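Local structure of protease Do-like 2, chloroplastic (Arabidopsis thaliana, 4FLN) at residues 302-306 / 327-331; 333-339 / 350-356; 427-431 / 473-477. The protein is a chloroplast serine protease of the Deg/HtrA type that makes the primary cut in the photodamaged D1 protein of plant photosystem II. All blocks are in the same frame, centred on the assembly; numbering follows the deposited sequence.

Interaction 1. Residues 302-306 / 327-331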
loop_
_atom_site.group_PDB
_atom_site.type_symbol
_atom_site.label_atom_id
_atom_site.label_comp_id
_atom_site.label_asym_id
_atom_site.label_seq_id
_atom_site.Cartn_x
_atom_site.Cartn_y
_atom_site.Cartn_z
ATOM N N SER B 302 -0.050 -38.994 34.712
ATOM C CA SER B 302 -1.462 -39.286 34.527
ATOM C C SER B 302 -2.331 -38.116 34.973
ATOM O O SER B 302 -1.882 -37.238 35.704
ATOM C CB SER B 302 -1.850 -40.544 35.298
ATOM O OG SER B 302 -1.380 -40.488 36.637
ATOM N N PHE B 303 -3.569 -38.089 34.497
ATOM C CA PHE B 303 -4.549 -37.133 34.978
ATOM C C PHE B 303 -5.869 -37.875 35.104
ATOM O O PHE B 303 -6.386 -38.359 34.102
ATOM C CB PHE B 303 -4.657 -35.982 33.983
ATOM C CG PHE B 303 -5.637 -34.924 34.369
ATOM C CD1 PHE B 303 -5.202 -33.715 34.878
ATOM C CD2 PHE B 303 -6.992 -35.125 34.205
ATOM C CE1 PHE B 303 -6.101 -32.729 35.212
ATOM C CE2 PHE B 303 -7.901 -34.143 34.549
ATOM C CZ PHE B 303 -7.455 -32.942 35.052
ATOM N N ASP B 304 -6.422 -37.962 36.313
ATOM C CA ASP B 304 -7.618 -38.774 36.558
ATOM C C ASP B 304 -7.442 -40.179 35.970
ATOM O O ASP B 304 -8.370 -40.739 35.385
ATOM C CB ASP B 304 -8.877 -38.120 35.966
ATOM C CG ASP B 304 -9.493 -37.049 36.882
ATOM O OD1 ASP B 304 -9.124 -36.970 38.077
ATOM O OD2 ASP B 304 -10.367 -36.288 36.400
ATOM N N ASP B 305 -6.236 -40.721 36.122
ATOM C CA ASP B 305 -5.862 -42.062 35.642
ATOM C C ASP B 305 -5.912 -42.269 34.122
ATOM O O ASP B 305 -5.947 -43.407 33.646
ATOM C CB ASP B 305 -6.678 -43.159 36.347
ATOM C CG ASP B 305 -6.434 -43.196 37.847
ATOM O OD1 ASP B 305 -5.345 -43.646 38.269
ATOM O OD2 ASP B 305 -7.337 -42.776 38.606
ATOM N N LEU B 306 -5.868 -41.177 33.367
ATOM C CA LEU B 306 -5.592 -41.253 31.936
ATOM C C LEU B 306 -4.136 -40.856 31.731
ATOM O O LEU B 306 -3.683 -39.846 32.264
ATOM C CB LEU B 306 -6.517 -40.326 31.140
ATOM C CG LEU B 306 -8.017 -40.649 31.159
ATOM C CD1 LEU B 306 -8.840 -39.474 30.651
ATOM C CD2 LEU B 306 -8.322 -41.914 30.356
ATOM N N LEU B 327 -9.322 -32.417 29.163
ATOM C CA LEU B 327 -9.785 -32.976 30.429
ATOM C C LEU B 327 -9.947 -31.858 31.435
ATOM O O LEU B 327 -10.963 -31.754 32.112
ATOM C CB LEU B 327 -8.804 -34.013 30.974
ATOM C CG LEU B 327 -8.684 -35.294 30.157
ATOM C CD1 LEU B 327 -7.699 -36.253 30.805
ATOM C CD2 LEU B 327 -10.056 -35.920 30.016
ATOM N N ILE B 328 -8.929 -31.014 31.519
ATOM C CA ILE B 328 -8.933 -29.911 32.457
ATOM C C ILE B 328 -10.172 -29.038 32.273
ATOM O O ILE B 328 -10.785 -28.602 33.247
ATOM C CB ILE B 328 -7.676 -29.061 32.280
ATOM C CG1 ILE B 328 -6.435 -29.903 32.563
ATOM C CG2 ILE B 328 -7.734 -27.835 33.161
ATOM C CD1 ILE B 328 -5.147 -29.197 32.204
ATOM N N SER B 329 -10.543 -28.797 31.020
ATOM C CA SER B 329 -11.644 -27.897 30.711
ATOM C C SER B 329 -13.023 -28.503 31.012
ATOM O O SER B 329 -14.008 -27.783 31.166
ATOM C CB SER B 329 -11.572 -27.464 29.247
ATOM O OG SER B 329 -11.781 -28.572 28.384
ATOM N N GLN B 330 -13.101 -29.823 31.098
ATOM C CA GLN B 330 -14.394 -30.469 31.311
ATOM C C GLN B 330 -14.800 -30.474 32.780
ATOM O O GLN B 330 -15.876 -30.957 33.139
ATOM C CB GLN B 330 -14.419 -31.883 30.718
ATOM C CG GLN B 330 -14.953 -31.928 29.289
ATOM C CD GLN B 330 -16.200 -31.072 29.113
ATOM O OE1 GLN B 330 -16.116 -29.881 28.794
ATOM N NE2 GLN B 330 -17.361 -31.671 29.331
ATOM N N LYS B 331 -13.936 -29.924 33.623
ATOM C CA LYS B 331 -14.212 -29.830 35.047
ATOM C C LYS B 331 -14.991 -28.554 35.330
ATOM O O LYS B 331 -15.229 -27.754 34.431
ATOM C CB LYS B 331 -12.900 -29.826 35.843
ATOM C CG LYS B 331 -12.071 -31.115 35.759
ATOM C CD LYS B 331 -12.736 -32.269 36.509
ATOM C CE LYS B 331 -11.798 -33.456 36.644
ATOM N NZ LYS B 331 -12.461 -34.640 37.249
#
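The ring of Phe-303 overlaps the side chain of Leu-327, with CE2 3.7 Å from the Leu-327 CB and CD2 equally near its CD1 methyl. The two side chains run alongside each other, pointing opposite ways. A chi1 of -180°, which turns CG away from the backbone N, carries the Phe-303 ring on to the next residue of the helix, where CE1 lies 3.9 Å from Ile-328 CG1, nearly perpendicular to the isoleucine. The Leu-327 CD1 methyl is shared, because Leu-306 CD1 also packs against it. Leu-306 and Phe-303 are the two ends of a type I' turn, so both reach the helix from the same tight hairpin. Asp-304, within that turn, meets Lys-331 coming from the opposite direction: NZ lies 2.8 Å from Asp-304 OD2, on the syn lone pair, in a salt bridge beside the apolar patch. The second carboxylate oxygen accepts a hydrogen bond from the backbone N of Glu-338, which helps to fix the group. The turn at the end of strand 299-303 thus packs against the C-terminal part of helix 325-329, Phe-303 also lying on Ala-337 and Ile-339 of strand 336-343, while Ile-328 touches the backbone of the bound peptide.

Interaction 2. Residues 333-339 / 350-356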
loop_
_atom_site.group_PDB
_atom_site.type_symbol
_atom_site.label_atom_id
_atom_site.label_comp_id
_atom_site.label_asym_id
_atom_site.label_seq_id
_atom_site.Cartn_x
_atom_site.Cartn_y
_atom_site.Cartn_z
ATOM N N ALA B 333 -15.331 -25.047 38.112
ATOM C CA ALA B 333 -14.564 -24.283 39.079
ATOM C C ALA B 333 -14.733 -24.928 40.447
ATOM O O ALA B 333 -15.850 -25.203 40.882
ATOM C CB ALA B 333 -15.015 -22.836 39.101
ATOM N N GLY B 334 -13.614 -25.192 41.107
ATOM C CA GLY B 334 -13.632 -25.780 42.430
ATOM C C GLY B 334 -13.340 -27.268 42.455
ATOM O O GLY B 334 -13.057 -27.826 43.515
ATOM N N ASP B 335 -13.407 -27.915 41.294
ATOM C CA ASP B 335 -13.228 -29.366 41.225
ATOM C C ASP B 335 -11.812 -29.813 41.547
ATOM O O ASP B 335 -10.846 -29.078 41.333
ATOM C CB ASP B 335 -13.601 -29.902 39.844
ATOM C CG ASP B 335 -15.093 -29.993 39.632
ATOM O OD1 ASP B 335 -15.860 -29.728 40.592
ATOM O OD2 ASP B 335 -15.489 -30.351 38.498
ATOM N N ILE B 336 -11.693 -31.035 42.045
ATOM C CA ILE B 336 -10.383 -31.625 42.278
ATOM C C ILE B 336 -10.054 -32.675 41.215
ATOM O O ILE B 336 -10.888 -33.519 40.878
ATOM C CB ILE B 336 -10.296 -32.246 43.681
ATOM C CG1 ILE B 336 -10.541 -31.169 44.748
ATOM C CG2 ILE B 336 -8.963 -32.941 43.876
ATOM C CD1 ILE B 336 -9.997 -31.499 46.132
ATOM N N ALA B 337 -8.843 -32.604 40.678
ATOM C CA ALA B 337 -8.338 -33.635 39.772
ATOM C C ALA B 337 -7.209 -34.403 40.441
ATOM O O ALA B 337 -6.376 -33.811 41.119
ATOM C CB ALA B 337 -7.840 -33.019 38.466
ATOM N N GLU B 338 -7.185 -35.720 40.261
ATOM C CA GLU B 338 -6.047 -36.510 40.705
ATOM C C GLU B 338 -4.973 -36.532 39.627
ATOM O O GLU B 338 -5.249 -36.777 38.461
ATOM C CB GLU B 338 -6.481 -37.918 41.078
ATOM C CG GLU B 338 -7.542 -37.947 42.164
ATOM C CD GLU B 338 -7.890 -39.350 42.598
ATOM O OE1 GLU B 338 -8.939 -39.528 43.257
ATOM O OE2 GLU B 338 -7.109 -40.272 42.283
ATOM N N ILE B 339 -3.740 -36.250 40.014
ATOM C CA ILE B 339 -2.678 -36.144 39.035
ATOM C C ILE B 339 -1.476 -37.010 39.399
ATOM O O ILE B 339 -0.857 -36.835 40.448
ATOM C CB ILE B 339 -2.265 -34.672 38.837
ATOM C CG1 ILE B 339 -3.464 -33.853 38.344
ATOM C CG2 ILE B 339 -1.100 -34.560 37.864
ATOM C CD1 ILE B 339 -3.188 -32.371 38.175
ATOM N N VAL B 350 -0.981 -36.831 43.478
ATOM C CA VAL B 350 -1.424 -35.627 44.178
ATOM C C VAL B 350 -2.819 -35.173 43.736
ATOM O O VAL B 350 -3.299 -35.570 42.676
ATOM C CB VAL B 350 -0.437 -34.449 44.004
ATOM C CG1 VAL B 350 0.994 -34.934 44.065
ATOM C CG2 VAL B 350 -0.699 -33.719 42.703
ATOM N N GLN B 351 -3.466 -34.346 44.556
ATOM C CA GLN B 351 -4.742 -33.733 44.193
ATOM C C GLN B 351 -4.558 -32.234 43.966
ATOM O O GLN B 351 -3.791 -31.587 44.672
ATOM C CB GLN B 351 -5.780 -33.938 45.289
ATOM C CG GLN B 351 -6.017 -35.369 45.684
ATOM C CD GLN B 351 -7.073 -35.489 46.767
ATOM O OE1 GLN B 351 -8.271 -35.424 46.486
ATOM N NE2 GLN B 351 -6.634 -35.657 48.013
ATOM N N VAL B 352 -5.266 -31.685 42.984
ATOM C CA VAL B 352 -5.185 -30.262 42.692
ATOM C C VAL B 352 -6.556 -29.650 42.494
ATOM O O VAL B 352 -7.386 -30.195 41.776
ATOM C CB VAL B 352 -4.372 -29.987 41.430
ATOM C CG1 VAL B 352 -4.213 -28.490 41.244
ATOM C CG2 VAL B 352 -3.013 -30.658 41.518
ATOM N N VAL B 353 -6.800 -28.519 43.141
ATOM C CA VAL B 353 -8.021 -27.774 42.884
ATOM C C VAL B 353 -7.839 -27.013 41.581
ATOM O O VAL B 353 -6.783 -26.418 41.350
ATOM C CB VAL B 353 -8.342 -26.764 44.009
ATOM C CG1 VAL B 353 -9.634 -26.007 43.689
ATOM C CG2 VAL B 353 -8.435 -27.463 45.358
ATOM N N LEU B 354 -8.862 -27.040 40.731
ATOM C CA LEU B 354 -8.816 -26.330 39.462
ATOM C C LEU B 354 -9.715 -25.100 39.475
ATOM O O LEU B 354 -10.921 -25.203 39.655
ATOM C CB LEU B 354 -9.253 -27.251 38.329
ATOM C CG LEU B 354 -8.699 -28.665 38.398
ATOM C CD1 LEU B 354 -9.310 -29.531 37.303
ATOM C CD2 LEU B 354 -7.195 -28.620 38.300
ATOM N N ARG B 355 -9.131 -23.929 39.272
ATOM C CA ARG B 355 -9.943 -22.730 39.141
ATOM C C ARG B 355 -9.668 -22.049 37.809
ATOM O O ARG B 355 -8.634 -22.295 37.187
ATOM C CB ARG B 355 -9.720 -21.779 40.323
ATOM C CG ARG B 355 -10.184 -22.359 41.651
ATOM C CD ARG B 355 -11.093 -21.398 42.407
ATOM N NE ARG B 355 -12.497 -21.802 42.352
ATOM C CZ ARG B 355 -13.184 -22.281 43.386
ATOM N NH1 ARG B 355 -12.604 -22.410 44.564
ATOM N NH2 ARG B 355 -14.456 -22.625 43.239
ATOM N N PRO B 356 -10.616 -21.219 37.352
ATOM C CA PRO B 356 -10.450 -20.447 36.119
ATOM C C PRO B 356 -9.218 -19.565 36.204
ATOM O O PRO B 356 -8.848 -19.145 37.293
ATOM C CB PRO B 356 -11.721 -19.593 36.061
ATOM C CG PRO B 356 -12.372 -19.730 37.383
ATOM C CD PRO B 356 -11.952 -21.036 37.933
#
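Ala-337 and Val-352 face each other as a hydrogen-bonded antiparallel pair, Ala-337 N to Val-352 O and Val-352 N to Ala-337 O both spanning 3.0 Å. Ile-339 and Val-350 form the next such pair, and beyond the regular strands the ladder runs on through Leu-354 N to Asp-335 O and Gly-334 N to Leu-354 O (3.1 Å). The tight side is the face that carries Ala-337, Ile-339, Val-350 and Val-352. There Ile-339 CD1 packs 3.8 Å from Val-352 CG2, and Leu-354 CD1 comes to 4.0 Å from Ala-337 CB, while Phe-303 of the neighbouring strand lies against both Ala-337 and Ile-339. The face bearing Ile-336, Glu-338, Gln-351 and Val-353 is looser, with Ile-336 and Gln-351 exposed. Ile-336 CG2, anti to its own backbone N, rests 3.6 Å from Gln-351 CB in the diagonal position, and the extended Gln-351 chain runs on beside it; directly across from Ile-336, Val-353 CG2 comes only to 4.3 Å of Ile-336 CG1. At the open end the chain of Arg-355, bent at chi2 and chi3, folds back so that one face of its guanidinium lies over Gly-334 CA, with NH2 3.4 Å away. Ala-333 CB packs on Pro-356 CD. The segments 336-339 and 350-353, with axes 4.6 Å apart and N-to-C directions at 149°, belong to the twisted antiparallel beta hairpin 336-343/346-353, which lies beside strand 299-303 in the antiparallel sheet of the first PDZ domain.

Interaction 3. Residues 427-431 / 473-477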
loop_
_atom_site.group_PDB
_atom_site.type_symbol
_atom_site.label_atom_id
_atom_site.label_comp_id
_atom_site.label_asym_id
_atom_site.label_seq_id
_atom_site.Cartn_x
_atom_site.Cartn_y
_atom_site.Cartn_z
ATOM N N VAL B 427 -0.719 22.530 39.445
ATOM C CA VAL B 427 -0.199 21.653 40.491
ATOM C C VAL B 427 0.710 20.565 39.912
ATOM O O VAL B 427 1.645 20.095 40.567
ATOM C CB VAL B 427 -1.329 20.972 41.282
ATOM C CG1 VAL B 427 -0.942 20.855 42.741
ATOM C CG2 VAL B 427 -2.626 21.746 41.133
ATOM N N ASN B 428 0.399 20.154 38.687
ATOM C CA ASN B 428 1.109 19.077 38.017
ATOM C C ASN B 428 2.224 19.498 37.043
ATOM O O ASN B 428 2.740 18.665 36.290
ATOM C CB ASN B 428 0.132 18.084 37.377
ATOM C CG ASN B 428 -0.774 18.719 36.339
ATOM O OD1 ASN B 428 -0.321 19.455 35.458
ATOM N ND2 ASN B 428 -2.068 18.417 36.429
ATOM N N ILE B 429 2.571 20.785 37.025
ATOM C CA ILE B 429 3.563 21.267 36.064
ATOM C C ILE B 429 4.817 20.401 36.088
ATOM O O ILE B 429 5.342 20.062 37.152
ATOM C CB ILE B 429 3.961 22.748 36.294
ATOM C CG1 ILE B 429 4.985 22.870 37.422
ATOM C CG2 ILE B 429 2.729 23.615 36.569
ATOM C CD1 ILE B 429 5.229 24.299 37.846
ATOM N N GLY B 430 5.276 20.032 34.898
ATOM C CA GLY B 430 6.406 19.136 34.742
ATOM C C GLY B 430 5.947 17.697 34.579
ATOM O O GLY B 430 6.653 16.872 33.995
ATOM N N TYR B 431 4.747 17.402 35.074
ATOM C CA TYR B 431 4.213 16.049 35.019
ATOM C C TYR B 431 3.303 15.848 33.815
ATOM O O TYR B 431 2.835 14.740 33.557
ATOM C CB TYR B 431 3.446 15.717 36.297
ATOM C CG TYR B 431 4.243 15.887 37.555
ATOM C CD1 TYR B 431 5.568 15.482 37.631
ATOM C CD2 TYR B 431 3.672 16.471 38.672
ATOM C CE1 TYR B 431 6.293 15.646 38.803
ATOM C CE2 TYR B 431 4.380 16.638 39.831
ATOM C CZ TYR B 431 5.682 16.229 39.900
ATOM O OH TYR B 431 6.354 16.413 41.084
ATOM N N TYR B 473 11.004 7.039 38.019
ATOM C CA TYR B 473 10.438 8.383 37.980
ATOM C C TYR B 473 9.558 8.639 39.219
ATOM O O TYR B 473 8.824 7.754 39.656
ATOM C CB TYR B 473 9.604 8.543 36.712
ATOM C CG TYR B 473 9.241 9.970 36.382
ATOM C CD1 TYR B 473 9.940 10.676 35.414
ATOM C CD2 TYR B 473 8.198 10.616 37.035
ATOM C CE1 TYR B 473 9.615 11.985 35.101
ATOM C CE2 TYR B 473 7.862 11.930 36.730
ATOM C CZ TYR B 473 8.577 12.612 35.759
ATOM O OH TYR B 473 8.261 13.920 35.438
ATOM N N VAL B 474 9.648 9.842 39.788
ATOM C CA VAL B 474 8.842 10.218 40.956
ATOM C C VAL B 474 8.067 11.514 40.762
ATOM O O VAL B 474 8.649 12.563 40.506
ATOM C CB VAL B 474 9.699 10.393 42.234
ATOM C CG1 VAL B 474 11.059 10.967 41.896
ATOM C CG2 VAL B 474 8.991 11.309 43.213
ATOM N N ALA B 475 6.750 11.448 40.907
ATOM C CA ALA B 475 5.933 12.651 40.864
ATOM C C ALA B 475 5.542 13.041 42.272
ATOM O O ALA B 475 4.913 12.260 42.985
ATOM C CB ALA B 475 4.694 12.424 40.034
ATOM N N VAL B 476 5.914 14.246 42.680
ATOM C CA VAL B 476 5.498 14.728 43.980
ATOM C C VAL B 476 4.480 15.828 43.795
ATOM O O VAL B 476 4.645 16.696 42.939
ATOM C CB VAL B 476 6.681 15.241 44.826
ATOM C CG1 VAL B 476 6.182 16.168 45.918
ATOM C CG2 VAL B 476 7.444 14.074 45.431
ATOM N N LEU B 477 3.421 15.772 44.595
ATOM C CA LEU B 477 2.381 16.786 44.559
ATOM C C LEU B 477 2.004 17.193 45.964
ATOM O O LEU B 477 2.138 16.402 46.895
ATOM C CB LEU B 477 1.155 16.265 43.825
ATOM C CG LEU B 477 1.438 16.048 42.344
ATOM C CD1 LEU B 477 1.290 14.584 41.986
ATOM C CD2 LEU B 477 0.518 16.915 41.520
#
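Tyr-431 lays one face of its ring on Ala-475, whose CB methyl sits 3.9 Å from the ring centroid and only 13° off the normal, a CH-pi contact almost over the centre. The opposite face looks toward Ile-429 O, well offset to the rim. Tyr-473 comes in at the edge: a chi1 of -166° swings its ring away from its own backbone N and brings the hydroxyl into the plane of the Tyr-431 ring, 3.8 Å from CD1, which itself meets the Tyr-473 ring at an edge, so these aromatics do not stack. Tyr-431 belongs to the type II turn 428-431, with Gly-430 at its third position, and the turn packs across strand 474-478 in the second PDZ domain. At the far end of the ring the Tyr-431 hydroxyl donates to Val-476 O at 2.5 Å, in the carbonyl plane and on a lone pair. Leu-477 lies along the ring but heads the other way, CG 3.9 Å from Tyr-431 CE2, and sends CD2 to 3.5 Å from Val-427 O. A leucine in place of Tyr-431 would probably leave the Ala-475 methyl without its aromatic cover and Val-476 O without the hydroxyl. Val-427 O and Ile-429 O both accept the side-chain amide of Asn-264 from a second subunit, and Val-474 O accepts that of its Gln-260.

Interaction 1 closes before interaction 2 opens, and interaction 3 follows later in the chain. Interactions 1 and 2 are neighbours, with centres 9 Å apart: strands 299-303 and 336-343 lie side by side in the antiparallel sheet of the first PDZ domain, and helix 325-329 leads into strand 336-343. They touch directly, Asp-304 N probably bonding to Glu-338 O at 2.7 Å and Lys-331 CG packing on Leu-354 CD1, so the helix, the turn and the hairpin pack together within the domain. Interaction 3 lies in the second PDZ domain, in a different sheet, its centre about 53 Å from that of interaction 1 and about 47 Å from that of interaction 2. Its contacts to another subunit place it at an interface of the hexamer.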